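Local atomic coordinates of maleylpyruvate isomerase (Ralstonia sp., PDB entry 2V6K), a protein that catalyses the glutathione-dependent isomerisation of maleylpyruvate to fumarylpyruvate, a step in the bacterial degradation of naphthalene. Residues R16-L21 against P68-L74; V94-A98 against T163-Y168; E29-V33 against A209-S213; I136-F140 against Q172-A176. All blocks are in the same frame, centred on the assembly; numbering follows the deposited sequence.

Contact 1: residues R16-L21 against P68-L74; sequences RLRIAL and PAIIEWL. With TGG (gamma-glutamyl-S-(1,2-dicarboxyethyl)cysteinylglycine), chain C.
P68 meets R16 at the ligand end of the contact, where the guanidinium and the proline ring both border the gamma-glutamyl carboxylate of the bound glutathione conjugate. Atom OC1 of that carboxylate lies 3.4 Å from R16 NH1, and P68 CD is equally close to it. The hydrogen-bond partner of NH1 is the hydroxyl of S67, a glutathione-binding residue that itself bonds the ligand. Two residues on, I70 gives its CG2 methyl to the fork of L17, whose CD1 stands 3.7 Å away, the two side chains crossing nearly at right angles. I71 spans a turn of the other helix, from R16 to A20: its CD1 methyl presses on the aliphatic stem of R16, 3.7 Å from CG, while its CG1 rests 4.0 Å from A20 CB. The R16 chain leaves the helix with CG trans to the backbone N (chi1 -177°) and bends at chi3, so that methylenes face I71 and the charged end goes on to the ligand. L74 closes the row. Its CD1 methyl fills the space among L17, A20 and L21, with L17 CD1 at 3.7 Å and L21 CD2 at 3.8 Å. The segment axes run 10.1 Å apart and only 4° from parallel, consistent with the thioredoxin-like N-terminal domain, in which the helices 12-24 and 67-77 share one side of the sheet. The contact is therefore polar at one end and aliphatic along the rest: buried methyls hold the two helices together, while the cationic tip of R16, steadied by S67, would lend positive potential to the glutamyl carboxylate.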
loop_
_atom_site.group_PDB
_atom_site.type_symbol
_atom_site.label_atom_id
_atom_site.label_comp_id
_atom_site.label_asym_id
_atom_site.label_seq_id
_atom_site.Cartn_x
_atom_site.Cartn_y
_atom_site.Cartn_z
ATOM N N ARG A 16 -6.957 -1.708 -11.844
ATOM C CA ARG A 16 -6.653 -0.406 -11.254
ATOM C C ARG A 16 -5.820 0.464 -12.200
ATOM O O ARG A 16 -6.155 1.627 -12.464
ATOM C CB ARG A 16 -5.917 -0.654 -9.932
ATOM C CG ARG A 16 -5.556 0.563 -9.092
ATOM C CD ARG A 16 -4.506 0.180 -8.065
ATOM N NE ARG A 16 -5.040 -0.769 -7.091
ATOM C CZ ARG A 16 -4.312 -1.381 -6.161
ATOM N NH1 ARG A 16 -2.998 -1.183 -6.099
ATOM N NH2 ARG A 16 -4.897 -2.202 -5.297
ATOM N N LEU A 17 -4.737 -0.105 -12.713
ATOM C CA LEU A 17 -3.856 0.634 -13.604
ATOM C C LEU A 17 -4.500 0.879 -14.970
ATOM O O LEU A 17 -4.329 1.959 -15.555
ATOM C CB LEU A 17 -2.503 -0.073 -13.728
ATOM C CG LEU A 17 -1.471 0.562 -14.664
ATOM C CD1 LEU A 17 -1.258 2.043 -14.354
ATOM C CD2 LEU A 17 -0.162 -0.181 -14.560
ATOM N N ARG A 18 -5.252 -0.096 -15.473
ATOM C CA ARG A 18 -5.949 0.099 -16.746
ATOM C C ARG A 18 -6.909 1.277 -16.674
ATOM O O ARG A 18 -7.015 2.044 -17.630
ATOM C CB ARG A 18 -6.694 -1.163 -17.192
ATOM C CG ARG A 18 -5.781 -2.294 -17.646
ATOM C CD ARG A 18 -6.557 -3.455 -18.272
ATOM N NE ARG A 18 -7.632 -4.005 -17.440
ATOM C CZ ARG A 18 -7.587 -5.176 -16.800
ATOM N NH1 ARG A 18 -6.498 -5.944 -16.841
ATOM N NH2 ARG A 18 -8.642 -5.574 -16.102
ATOM N N ILE A 19 -7.606 1.433 -15.547
ATOM C CA ILE A 19 -8.520 2.569 -15.396
ATOM C C ILE A 19 -7.750 3.881 -15.507
ATOM O O ILE A 19 -8.158 4.779 -16.240
ATOM C CB ILE A 19 -9.311 2.538 -14.068
ATOM C CG1 ILE A 19 -10.209 1.298 -13.983
ATOM C CG2 ILE A 19 -10.156 3.803 -13.929
ATOM C CD1 ILE A 19 -10.710 0.991 -12.564
ATOM N N ALA A 20 -6.636 3.984 -14.790
ATOM C CA ALA A 20 -5.831 5.207 -14.797
ATOM C C ALA A 20 -5.299 5.517 -16.198
ATOM O O ALA A 20 -5.384 6.659 -16.658
ATOM C CB ALA A 20 -4.691 5.102 -13.796
ATOM N N LEU A 21 -4.766 4.506 -16.882
ATOM C CA LEU A 21 -4.283 4.684 -18.252
ATOM C C LEU A 21 -5.395 5.162 -19.172
ATOM O O LEU A 21 -5.184 6.077 -19.969
ATOM C CB LEU A 21 -3.668 3.387 -18.791
ATOM C CG LEU A 21 -2.312 2.994 -18.202
ATOM C CD1 LEU A 21 -2.057 1.525 -18.427
ATOM C CD2 LEU A 21 -1.201 3.822 -18.819
ATOM N N PRO A 68 0.706 1.562 -7.345
ATOM C CA PRO A 68 0.551 2.890 -6.734
ATOM C C PRO A 68 1.557 3.918 -7.250
ATOM O O PRO A 68 1.198 5.084 -7.473
ATOM C CB PRO A 68 0.767 2.612 -5.242
ATOM C CG PRO A 68 0.341 1.191 -5.092
ATOM C CD PRO A 68 0.927 0.534 -6.307
ATOM N N ALA A 69 2.802 3.482 -7.433
ATOM C CA ALA A 69 3.874 4.341 -7.933
ATOM C C ALA A 69 3.687 4.680 -9.412
ATOM O O ALA A 69 3.927 5.822 -9.836
ATOM C CB ALA A 69 5.216 3.675 -7.706
ATOM N N ILE A 70 3.273 3.690 -10.199
ATOM C CA ILE A 70 3.001 3.919 -11.615
ATOM C C ILE A 70 1.870 4.926 -11.787
ATOM O O ILE A 70 1.965 5.824 -12.628
ATOM C CB ILE A 70 2.657 2.608 -12.355
ATOM C CG1 ILE A 70 3.834 1.634 -12.286
ATOM C CG2 ILE A 70 2.292 2.906 -13.811
ATOM C CD1 ILE A 70 3.501 0.214 -12.733
ATOM N N ILE A 71 0.805 4.786 -11.006
ATOM C CA ILE A 71 -0.326 5.707 -11.123
ATOM C C ILE A 71 0.057 7.141 -10.739
ATOM O O ILE A 71 -0.329 8.092 -11.435
ATOM C CB ILE A 71 -1.556 5.184 -10.364
ATOM C CG1 ILE A 71 -2.064 3.908 -11.048
ATOM C CG2 ILE A 71 -2.658 6.252 -10.309
ATOM C CD1 ILE A 71 -3.114 3.144 -10.246
ATOM N N GLU A 72 0.842 7.306 -9.671
ATOM C CA GLU A 72 1.367 8.632 -9.314
ATOM C C GLU A 72 2.241 9.211 -10.433
ATOM O O GLU A 72 2.186 10.416 -10.716
ATOM C CB GLU A 72 2.157 8.566 -8.008
ATOM C CG GLU A 72 1.325 8.253 -6.772
ATOM C CD GLU A 72 0.861 9.482 -6.005
ATOM O OE1 GLU A 72 1.095 10.629 -6.451
ATOM O OE2 GLU A 72 0.279 9.288 -4.917
ATOM N N TRP A 73 3.034 8.352 -11.073
ATOM C CA TRP A 73 3.857 8.744 -12.221
ATOM C C TRP A 73 2.991 9.205 -13.400
ATOM O O TRP A 73 3.267 10.245 -14.005
ATOM C CB TRP A 73 4.796 7.590 -12.589
ATOM C CG TRP A 73 5.665 7.778 -13.800
ATOM C CD1 TRP A 73 6.896 8.364 -13.848
ATOM C CD2 TRP A 73 5.376 7.339 -15.132
ATOM N NE1 TRP A 73 7.388 8.330 -15.134
ATOM C CE2 TRP A 73 6.473 7.703 -15.940
ATOM C CE3 TRP A 73 4.292 6.671 -15.721
ATOM C CZ2 TRP A 73 6.516 7.431 -17.312
ATOM C CZ3 TRP A 73 4.336 6.400 -17.086
ATOM C CH2 TRP A 73 5.440 6.779 -17.860
ATOM N N LEU A 74 1.935 8.451 -13.709
ATOM C CA LEU A 74 0.997 8.847 -14.765
ATOM C C LEU A 74 0.374 10.204 -14.494
ATOM O O LEU A 74 0.230 11.013 -15.410
ATOM C CB LEU A 74 -0.124 7.820 -14.922
ATOM C CG LEU A 74 0.226 6.482 -15.558
ATOM C CD1 LEU A 74 -0.978 5.567 -15.485
ATOM C CD2 LEU A 74 0.640 6.678 -17.012
HETATM O OC1 TGG C . -0.047 -2.680 -6.687
HETATM C CO1 TGG C . 0.935 -3.375 -7.020
HETATM O OT1 TGG C . 1.426 -3.378 -8.167
HETATM C CA1 TGG C . 1.561 -4.238 -5.962
HETATM N NN1 TGG C . 1.527 -3.560 -4.671
HETATM C CB1 TGG C . 0.806 -5.555 -5.819
HETATM C CG1 TGG C . 0.900 -6.387 -7.087
HETATM C CD1 TGG C . 0.430 -7.828 -6.939
HETATM O OE1 TGG C . -0.263 -8.120 -5.749
HETATM N NN2 TGG C . -0.317 -8.226 -8.092
HETATM C CA2 TGG C . -1.182 -9.374 -8.107
HETATM C CO2 TGG C . -0.227 -10.530 -8.373
HETATM O OC2 TGG C . 0.350 -10.515 -9.655
HETATM N NN3 TGG C . -0.695 -11.816 -7.952
HETATM C CA3 TGG C . 0.021 -13.009 -8.356
HETATM C CO3 TGG C . 0.199 -13.915 -7.172
HETATM O OC3 TGG C . -0.253 -13.565 -6.063
HETATM O OT3 TGG C . 0.792 -14.999 -7.377
HETATM C CB2 TGG C . -2.199 -9.020 -9.175
HETATM S SG2 TGG C . -3.254 -10.316 -9.696
HETATM C CD2 TGG C . -4.367 -10.758 -8.406
HETATM C CE2 TGG C . -5.407 -9.676 -8.233
HETATM O OE2 TGG C . -6.588 -9.869 -8.602
HETATM O OF2 TGG C . -5.059 -8.588 -7.719
HETATM C CF2 TGG C . -4.960 -12.093 -8.857
HETATM C CH2 TGG C . -5.813 -12.775 -7.817
HETATM O OI2 TGG C . -5.747 -12.401 -6.633
HETATM O OJ2 TGG C . -6.572 -13.696 -8.202
#

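Contact 2: residues V94-A98 against T163-Y168; sequences VRALA and TLADCY
A98 sets its methyl squarely over the ring of Y168, a CH-pi contact in which CB stands 3.6 Å from the ring centroid and 11° off the normal. L164 CD1 touches the same methyl at 3.6 Å, and also V94 CG1. V94 uses that one branch throughout, resting against the start of the neighbouring helix beside the backbone N of A165 and, at 3.8 Å, beside T163 OG1. L97 CB and A165 CB, 3.9 Å apart, fill the remaining flank. Alanines at 98 and 165, with CA atoms 4.5 Å apart, let the segment axes close to 8.3 Å at an angle of 6°.

Behind this shell is a capping box: T163 OG1 weakly accepts from A165 N, and D166 OD2 takes the N-H of T163 at 2.9 Å. This is the N-capping box known at this helix in glutathione transferases. D166 OD1 is held in turn by the hydroxyl of S157.

Helices 88-104 and 164-178 thus pack side by side within the C-terminal domain, with Y143 of helix 125-149 against L97 and A165, while Y168 reaches R16 and P68 of the N-terminal domain.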
loop_
_atom_site.group_PDB
_atom_site.type_symbol
_atom_site.label_atom_id
_atom_site.label_comp_id
_atom_site.label_asym_id
_atom_site.label_seq_id
_atom_site.Cartn_x
_atom_site.Cartn_y
_atom_site.Cartn_z
ATOM N N VAL A 94 -7.522 11.811 -0.831
ATOM C CA VAL A 94 -7.609 10.895 -1.965
ATOM C C VAL A 94 -6.558 9.799 -1.837
ATOM O O VAL A 94 -6.851 8.623 -2.061
ATOM C CB VAL A 94 -7.489 11.641 -3.319
ATOM C CG1 VAL A 94 -7.366 10.650 -4.465
ATOM C CG2 VAL A 94 -8.702 12.535 -3.541
ATOM N N ARG A 95 -5.337 10.164 -1.460
ATOM C CA ARG A 95 -4.310 9.149 -1.229
ATOM C C ARG A 95 -4.676 8.209 -0.086
ATOM O O ARG A 95 -4.344 7.028 -0.136
ATOM C CB ARG A 95 -2.947 9.793 -0.978
ATOM C CG ARG A 95 -2.306 10.389 -2.216
ATOM C CD ARG A 95 -0.887 10.838 -1.910
ATOM N NE ARG A 95 -0.173 11.275 -3.109
ATOM C CZ ARG A 95 0.353 12.480 -3.289
ATOM N NH1 ARG A 95 0.265 13.415 -2.343
ATOM N NH2 ARG A 95 0.984 12.746 -4.426
ATOM N N ALA A 96 -5.347 8.720 0.944
ATOM C CA ALA A 96 -5.742 7.882 2.078
ATOM C C ALA A 96 -6.801 6.865 1.661
ATOM O O ALA A 96 -6.713 5.684 2.018
ATOM C CB ALA A 96 -6.235 8.730 3.239
ATOM N N LEU A 97 -7.795 7.317 0.900
ATOM C CA LEU A 97 -8.822 6.415 0.382
ATOM C C LEU A 97 -8.183 5.314 -0.454
ATOM O O LEU A 97 -8.483 4.128 -0.277
ATOM C CB LEU A 97 -9.853 7.186 -0.452
ATOM C CG LEU A 97 -10.825 8.065 0.343
ATOM C CD1 LEU A 97 -11.599 8.979 -0.592
ATOM C CD2 LEU A 97 -11.779 7.224 1.183
ATOM N N ALA A 98 -7.280 5.703 -1.351
ATOM C CA ALA A 98 -6.600 4.733 -2.201
ATOM C C ALA A 98 -5.823 3.735 -1.359
ATOM O O ALA A 98 -5.861 2.537 -1.635
ATOM C CB ALA A 98 -5.676 5.433 -3.191
ATOM N N THR A 163 -11.061 10.271 -9.551
ATOM C CA THR A 163 -9.706 10.464 -9.037
ATOM C C THR A 163 -9.035 9.107 -8.909
ATOM O O THR A 163 -9.658 8.059 -9.154
ATOM C CB THR A 163 -9.690 11.148 -7.650
ATOM O OG1 THR A 163 -10.377 10.321 -6.702
ATOM C CG2 THR A 163 -10.329 12.537 -7.702
ATOM N N LEU A 164 -7.766 9.095 -8.517
ATOM C CA LEU A 164 -7.124 7.796 -8.367
ATOM C C LEU A 164 -7.781 6.918 -7.302
ATOM O O LEU A 164 -7.689 5.697 -7.380
ATOM C CB LEU A 164 -5.599 7.876 -8.224
ATOM C CG LEU A 164 -4.890 8.625 -7.107
ATOM C CD1 LEU A 164 -4.969 7.879 -5.784
ATOM C CD2 LEU A 164 -3.434 8.834 -7.522
ATOM N N ALA A 165 -8.488 7.512 -6.338
ATOM C CA ALA A 165 -9.207 6.688 -5.358
ATOM C C ALA A 165 -10.217 5.770 -6.055
ATOM O O ALA A 165 -10.347 4.595 -5.703
ATOM C CB ALA A 165 -9.889 7.549 -4.301
ATOM N N ASP A 166 -10.904 6.288 -7.068
ATOM C CA ASP A 166 -11.870 5.478 -7.816
ATOM C C ASP A 166 -11.186 4.366 -8.595
ATOM O O ASP A 166 -11.762 3.288 -8.781
ATOM C CB ASP A 166 -12.680 6.351 -8.774
ATOM C CG ASP A 166 -13.387 7.477 -8.065
ATOM O OD1 ASP A 166 -14.134 7.210 -7.100
ATOM O OD2 ASP A 166 -13.196 8.638 -8.484
ATOM N N CYS A 167 -9.965 4.626 -9.058
ATOM C CA CYS A 167 -9.178 3.605 -9.749
ATOM C C CYS A 167 -8.905 2.416 -8.845
ATOM O O CYS A 167 -8.856 1.288 -9.322
ATOM C CB CYS A 167 -7.851 4.163 -10.259
ATOM S SG CYS A 167 -8.001 5.471 -11.472
ATOM N N TYR A 168 -8.729 2.672 -7.549
ATOM C CA TYR A 168 -8.536 1.597 -6.579
ATOM C C TYR A 168 -9.861 0.973 -6.147
ATOM O O TYR A 168 -9.947 -0.245 -5.972
ATOM C CB TYR A 168 -7.834 2.118 -5.330
ATOM C CG TYR A 168 -6.354 2.419 -5.434
ATOM C CD1 TYR A 168 -5.430 1.698 -4.673
ATOM C CD2 TYR A 168 -5.876 3.470 -6.220
ATOM C CE1 TYR A 168 -4.077 1.992 -4.712
ATOM C CE2 TYR A 168 -4.513 3.775 -6.263
ATOM C CZ TYR A 168 -3.624 3.036 -5.499
ATOM O OH TYR A 168 -2.288 3.339 -5.498
#

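Contact 3: residues E29-V33 against A209-S213; sequences EYLAV and AQPDS
Y30 spreads its ring over the turn of segment 209-213 and loses more surface here than any other residue of the pair. CG swings trans to the backbone N, which carries the ring out from the strand to the far loop. P211 comes over one face with its CD-CG side, tilted rather than flat: its CD stands 3.8 Å from the ring centroid, just 4° off the normal, in a CH-pi contact centred on the ring. At the end of the ring the hydroxyl gives a short but weak hydrogen bond to D212 OD1, at 2.6 Å. The carboxylate is turned 60° from the ring plane, so the two flat groups meet at a steep tilt. Strand 29-32 is an outermost strand of the thioredoxin-like sheet, paired in parallel with strand 4-7, and segment 209-213 follows the last helix of the C-terminal domain; the contact thereby fastens the tail of the chain onto the edge of the N-terminal domain. D212 also braces that domain through its second oxygen, OD2, which accepts from the backbone N of W9, and D212 CB lies 3.9 Å from A32 CB. Two partners would probably help keep this carboxylate ionised. Q210 comes in across Y30 with OE1 3.1 Å from CE1, its amide plane 24° from that of the ring, while NE2 is held by the carbonyls of R204 and A206. The loop takes its shape from a type I turn between Q210 and S213, where Q210 O accepts both the N-H of S213, at 3.1 Å, and its OG, at 2.7 Å.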
loop_
_atom_site.group_PDB
_atom_site.type_symbol
_atom_site.label_atom_id
_atom_site.label_comp_id
_atom_site.label_asym_id
_atom_site.label_seq_id
_atom_site.Cartn_x
_atom_site.Cartn_y
_atom_site.Cartn_z
ATOM N N GLU A 29 0.189 -1.225 -25.419
ATOM C CA GLU A 29 0.041 -2.595 -25.887
ATOM C C GLU A 29 -0.270 -3.483 -24.692
ATOM O O GLU A 29 0.415 -3.422 -23.674
ATOM C CB GLU A 29 1.316 -3.085 -26.583
ATOM C CG GLU A 29 1.138 -4.432 -27.292
ATOM C CD GLU A 29 2.420 -4.999 -27.898
ATOM O OE1 GLU A 29 3.487 -4.359 -27.804
ATOM O OE2 GLU A 29 2.354 -6.103 -28.478
ATOM N N TYR A 30 -1.309 -4.300 -24.826
ATOM C CA TYR A 30 -1.724 -5.223 -23.775
ATOM C C TYR A 30 -0.942 -6.521 -23.920
ATOM O O TYR A 30 -1.101 -7.241 -24.909
ATOM C CB TYR A 30 -3.224 -5.493 -23.898
ATOM C CG TYR A 30 -3.865 -6.233 -22.738
ATOM C CD1 TYR A 30 -4.692 -5.558 -21.842
ATOM C CD2 TYR A 30 -3.678 -7.605 -22.553
ATOM C CE1 TYR A 30 -5.297 -6.216 -20.790
ATOM C CE2 TYR A 30 -4.283 -8.275 -21.485
ATOM C CZ TYR A 30 -5.096 -7.568 -20.611
ATOM O OH TYR A 30 -5.710 -8.205 -19.562
ATOM N N LEU A 31 -0.098 -6.812 -22.933
ATOM C CA LEU A 31 0.664 -8.048 -22.934
ATOM C C LEU A 31 0.209 -8.915 -21.775
ATOM O O LEU A 31 0.509 -8.645 -20.607
ATOM C CB LEU A 31 2.167 -7.771 -22.882
ATOM C CG LEU A 31 2.770 -7.102 -24.124
ATOM C CD1 LEU A 31 4.247 -6.864 -23.930
ATOM C CD2 LEU A 31 2.528 -7.922 -25.393
ATOM N N ALA A 32 -0.540 -9.957 -22.111
ATOM C CA ALA A 32 -1.136 -10.832 -21.117
ATOM C C ALA A 32 -0.080 -11.693 -20.455
ATOM O O ALA A 32 0.760 -12.300 -21.125
ATOM C CB ALA A 32 -2.194 -11.707 -21.758
ATOM N N VAL A 33 -0.132 -11.724 -19.130
ATOM C CA VAL A 33 0.674 -12.629 -18.333
ATOM C C VAL A 33 -0.340 -13.496 -17.605
ATOM O O VAL A 33 -1.065 -13.021 -16.727
ATOM C CB VAL A 33 1.573 -11.854 -17.342
ATOM C CG1 VAL A 33 2.381 -12.823 -16.481
ATOM C CG2 VAL A 33 2.509 -10.912 -18.098
ATOM N N ALA A 209 -13.743 -7.008 -20.462
ATOM C CA ALA A 209 -13.479 -6.311 -21.723
ATOM C C ALA A 209 -12.070 -6.550 -22.278
ATOM O O ALA A 209 -11.724 -6.037 -23.346
ATOM C CB ALA A 209 -13.739 -4.815 -21.564
ATOM N N GLN A 210 -11.266 -7.333 -21.562
ATOM C CA GLN A 210 -9.863 -7.521 -21.928
ATOM C C GLN A 210 -9.643 -8.636 -22.946
ATOM O O GLN A 210 -10.431 -9.585 -23.007
ATOM C CB GLN A 210 -9.014 -7.758 -20.680
ATOM C CG GLN A 210 -9.144 -6.640 -19.642
ATOM C CD GLN A 210 -9.070 -5.255 -20.262
ATOM O OE1 GLN A 210 -8.121 -4.934 -20.976
ATOM N NE2 GLN A 210 -10.083 -4.431 -20.002
ATOM N N PRO A 211 -8.568 -8.525 -23.755
ATOM C CA PRO A 211 -8.270 -9.513 -24.804
ATOM C C PRO A 211 -8.122 -10.948 -24.291
ATOM O O PRO A 211 -8.460 -11.891 -25.006
ATOM C CB PRO A 211 -6.931 -9.032 -25.378
ATOM C CG PRO A 211 -6.839 -7.602 -25.022
ATOM C CD PRO A 211 -7.585 -7.424 -23.742
ATOM N N ASP A 212 -7.628 -11.105 -23.066
ATOM C CA ASP A 212 -7.379 -12.432 -22.497
ATOM C C ASP A 212 -8.528 -12.957 -21.633
ATOM O O ASP A 212 -8.394 -14.001 -20.977
ATOM C CB ASP A 212 -6.050 -12.457 -21.729
ATOM C CG ASP A 212 -6.017 -11.478 -20.568
ATOM O OD1 ASP A 212 -6.631 -10.393 -20.670
ATOM O OD2 ASP A 212 -5.359 -11.798 -19.558
ATOM N N SER A 213 -9.658 -12.252 -21.649
ATOM C CA SER A 213 -10.826 -12.665 -20.871
ATOM C C SER A 213 -11.473 -13.926 -21.431
ATOM O O SER A 213 -11.261 -14.282 -22.597
ATOM C CB SER A 213 -11.856 -11.535 -20.778
ATOM O OG SER A 213 -12.361 -11.186 -22.052
#

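Contact 4: residues I136-F140 against Q172-A176; sequences ISAGF and QVESA
The far end of the F140 ring meets the CG methylene of Q172, the side chains crossing obliquely, where two helices of the all-helical glutathione-transferase C-terminal domain pass each other. Helices 125-149 and 164-178 run roughly antiparallel here, their segment axes crossing at -142° and coming no nearer than 11.4 Å, a separation bridged by long side chains. The far atoms of the F140 ring do the touching, each partner approaching obliquely: CE1 is 3.6 Å from Q172 CG, CZ lies 3.9 Å from V173 CG2, and CE2 approaches A176 CB more loosely. Q172 offers its methylene to the ring and turns its amide away, the two planes 74° apart. That fold comes from the bend at chi2 (59°), which brings NE2 alongside I136. One turn before F140, I136 sends its branches different ways. CG1 continues to the amide, and CG2 sits 3.9 Å from A176 CB while also covering one face of F140, offset toward the rim of that ring. With its small methyl, A176 is the place where the backbones come closest, its CA 6.7 Å from that of I136. Around this largely apolar layer, I105, a glutathione-binding residue, touches both I136 and Q172, while I189 of helix 187-196 backs F140 and V173. At the end of I136, the CD1 methyl reaches over to the neighbouring backbone, 3.8 Å from A176 CA.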
loop_
_atom_site.group_PDB
_atom_site.type_symbol
_atom_site.label_atom_id
_atom_site.label_comp_id
_atom_site.label_asym_id
_atom_site.label_seq_id
_atom_site.Cartn_x
_atom_site.Cartn_y
_atom_site.Cartn_z
ATOM N N ILE A 136 -12.224 -7.203 3.288
ATOM C CA ILE A 136 -13.008 -6.293 2.458
ATOM C C ILE A 136 -14.012 -5.524 3.312
ATOM O O ILE A 136 -14.118 -4.302 3.195
ATOM C CB ILE A 136 -13.709 -7.035 1.306
ATOM C CG1 ILE A 136 -12.663 -7.507 0.296
ATOM C CG2 ILE A 136 -14.735 -6.129 0.627
ATOM C CD1 ILE A 136 -13.159 -8.553 -0.682
ATOM N N SER A 137 -14.736 -6.214 4.191
ATOM C CA SER A 137 -15.722 -5.538 5.024
ATOM C C SER A 137 -15.085 -4.521 5.964
ATOM O O SER A 137 -15.615 -3.433 6.146
ATOM C CB SER A 137 -16.556 -6.546 5.805
ATOM O OG SER A 137 -17.298 -7.352 4.911
ATOM N N ALA A 138 -13.941 -4.864 6.552
ATOM C CA ALA A 138 -13.269 -3.937 7.454
ATOM C C ALA A 138 -12.836 -2.682 6.697
ATOM O O ALA A 138 -13.050 -1.557 7.166
ATOM C CB ALA A 138 -12.070 -4.605 8.123
ATOM N N GLY A 139 -12.238 -2.872 5.526
ATOM C CA GLY A 139 -11.771 -1.746 4.722
ATOM C C GLY A 139 -12.909 -0.902 4.185
ATOM O O GLY A 139 -12.833 0.325 4.209
ATOM N N PHE A 140 -13.959 -1.560 3.701
ATOM C CA PHE A 140 -15.139 -0.854 3.206
ATOM C C PHE A 140 -15.896 -0.134 4.326
ATOM O O PHE A 140 -16.454 0.932 4.092
ATOM C CB PHE A 140 -16.063 -1.801 2.440
ATOM C CG PHE A 140 -15.641 -2.069 1.011
ATOM C CD1 PHE A 140 -14.414 -1.625 0.503
ATOM C CD2 PHE A 140 -16.481 -2.790 0.175
ATOM C CE1 PHE A 140 -14.052 -1.887 -0.819
ATOM C CE2 PHE A 140 -16.134 -3.053 -1.150
ATOM C CZ PHE A 140 -14.915 -2.609 -1.646
ATOM N N GLN A 172 -11.701 -3.178 -6.439
ATOM C CA GLN A 172 -11.930 -3.793 -5.136
ATOM C C GLN A 172 -13.386 -4.230 -4.958
ATOM O O GLN A 172 -13.658 -5.267 -4.332
ATOM C CB GLN A 172 -11.488 -2.861 -4.009
ATOM C CG GLN A 172 -11.442 -3.546 -2.652
ATOM C CD GLN A 172 -10.502 -4.730 -2.647
ATOM O OE1 GLN A 172 -9.281 -4.568 -2.668
ATOM N NE2 GLN A 172 -11.071 -5.940 -2.622
ATOM N N VAL A 173 -14.321 -3.456 -5.513
ATOM C CA VAL A 173 -15.731 -3.828 -5.475
ATOM C C VAL A 173 -15.952 -5.078 -6.335
ATOM O O VAL A 173 -16.717 -5.964 -5.960
ATOM C CB VAL A 173 -16.638 -2.668 -5.930
ATOM C CG1 VAL A 173 -18.090 -3.109 -5.962
ATOM C CG2 VAL A 173 -16.484 -1.484 -4.998
ATOM N N GLU A 174 -15.264 -5.154 -7.471
ATOM C CA GLU A 174 -15.354 -6.326 -8.328
ATOM C C GLU A 174 -14.873 -7.581 -7.585
ATOM O O GLU A 174 -15.511 -8.640 -7.667
ATOM C CB GLU A 174 -14.588 -6.090 -9.639
ATOM C CG GLU A 174 -14.419 -7.319 -10.534
ATOM C CD GLU A 174 -15.722 -7.854 -11.100
ATOM O OE1 GLU A 174 -16.711 -7.095 -11.192
ATOM O OE2 GLU A 174 -15.748 -9.047 -11.470
ATOM N N SER A 175 -13.772 -7.459 -6.845
ATOM C CA SER A 175 -13.269 -8.572 -6.040
ATOM C C SER A 175 -14.270 -8.959 -4.950
ATOM O O SER A 175 -14.510 -10.148 -4.709
ATOM C CB SER A 175 -11.909 -8.225 -5.424
ATOM O OG SER A 175 -11.415 -9.312 -4.649
ATOM N N ALA A 176 -14.866 -7.959 -4.305
ATOM C CA ALA A 176 -15.911 -8.209 -3.306
ATOM C C ALA A 176 -17.041 -9.058 -3.883
ATOM O O ALA A 176 -17.518 -9.996 -3.239
ATOM C CB ALA A 176 -16.458 -6.893 -2.766
#

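In the fold
Contact 1 joins two helices of the thioredoxin-like N-terminal domain, whereas contacts 2 and 4 share helix 164-178 in the C-terminal domain, their centres 14 Å apart. Contacts 1 and 2 lie 11 Å apart between centres and touch across the domain boundary through R16 with Y168 and a salt bridge from E72 to R95. Contact 1 closes along the chain before contacts 2 and 4 open, and these two interleave. Contact 3 spans nearly the whole chain, enclosing both of them and bringing the C-terminal tail back to the N-terminal sheet. Both the touch between contacts 1 and 2 and contact 3 help join the two domains, and the glutathione conjugate binds close to their interface.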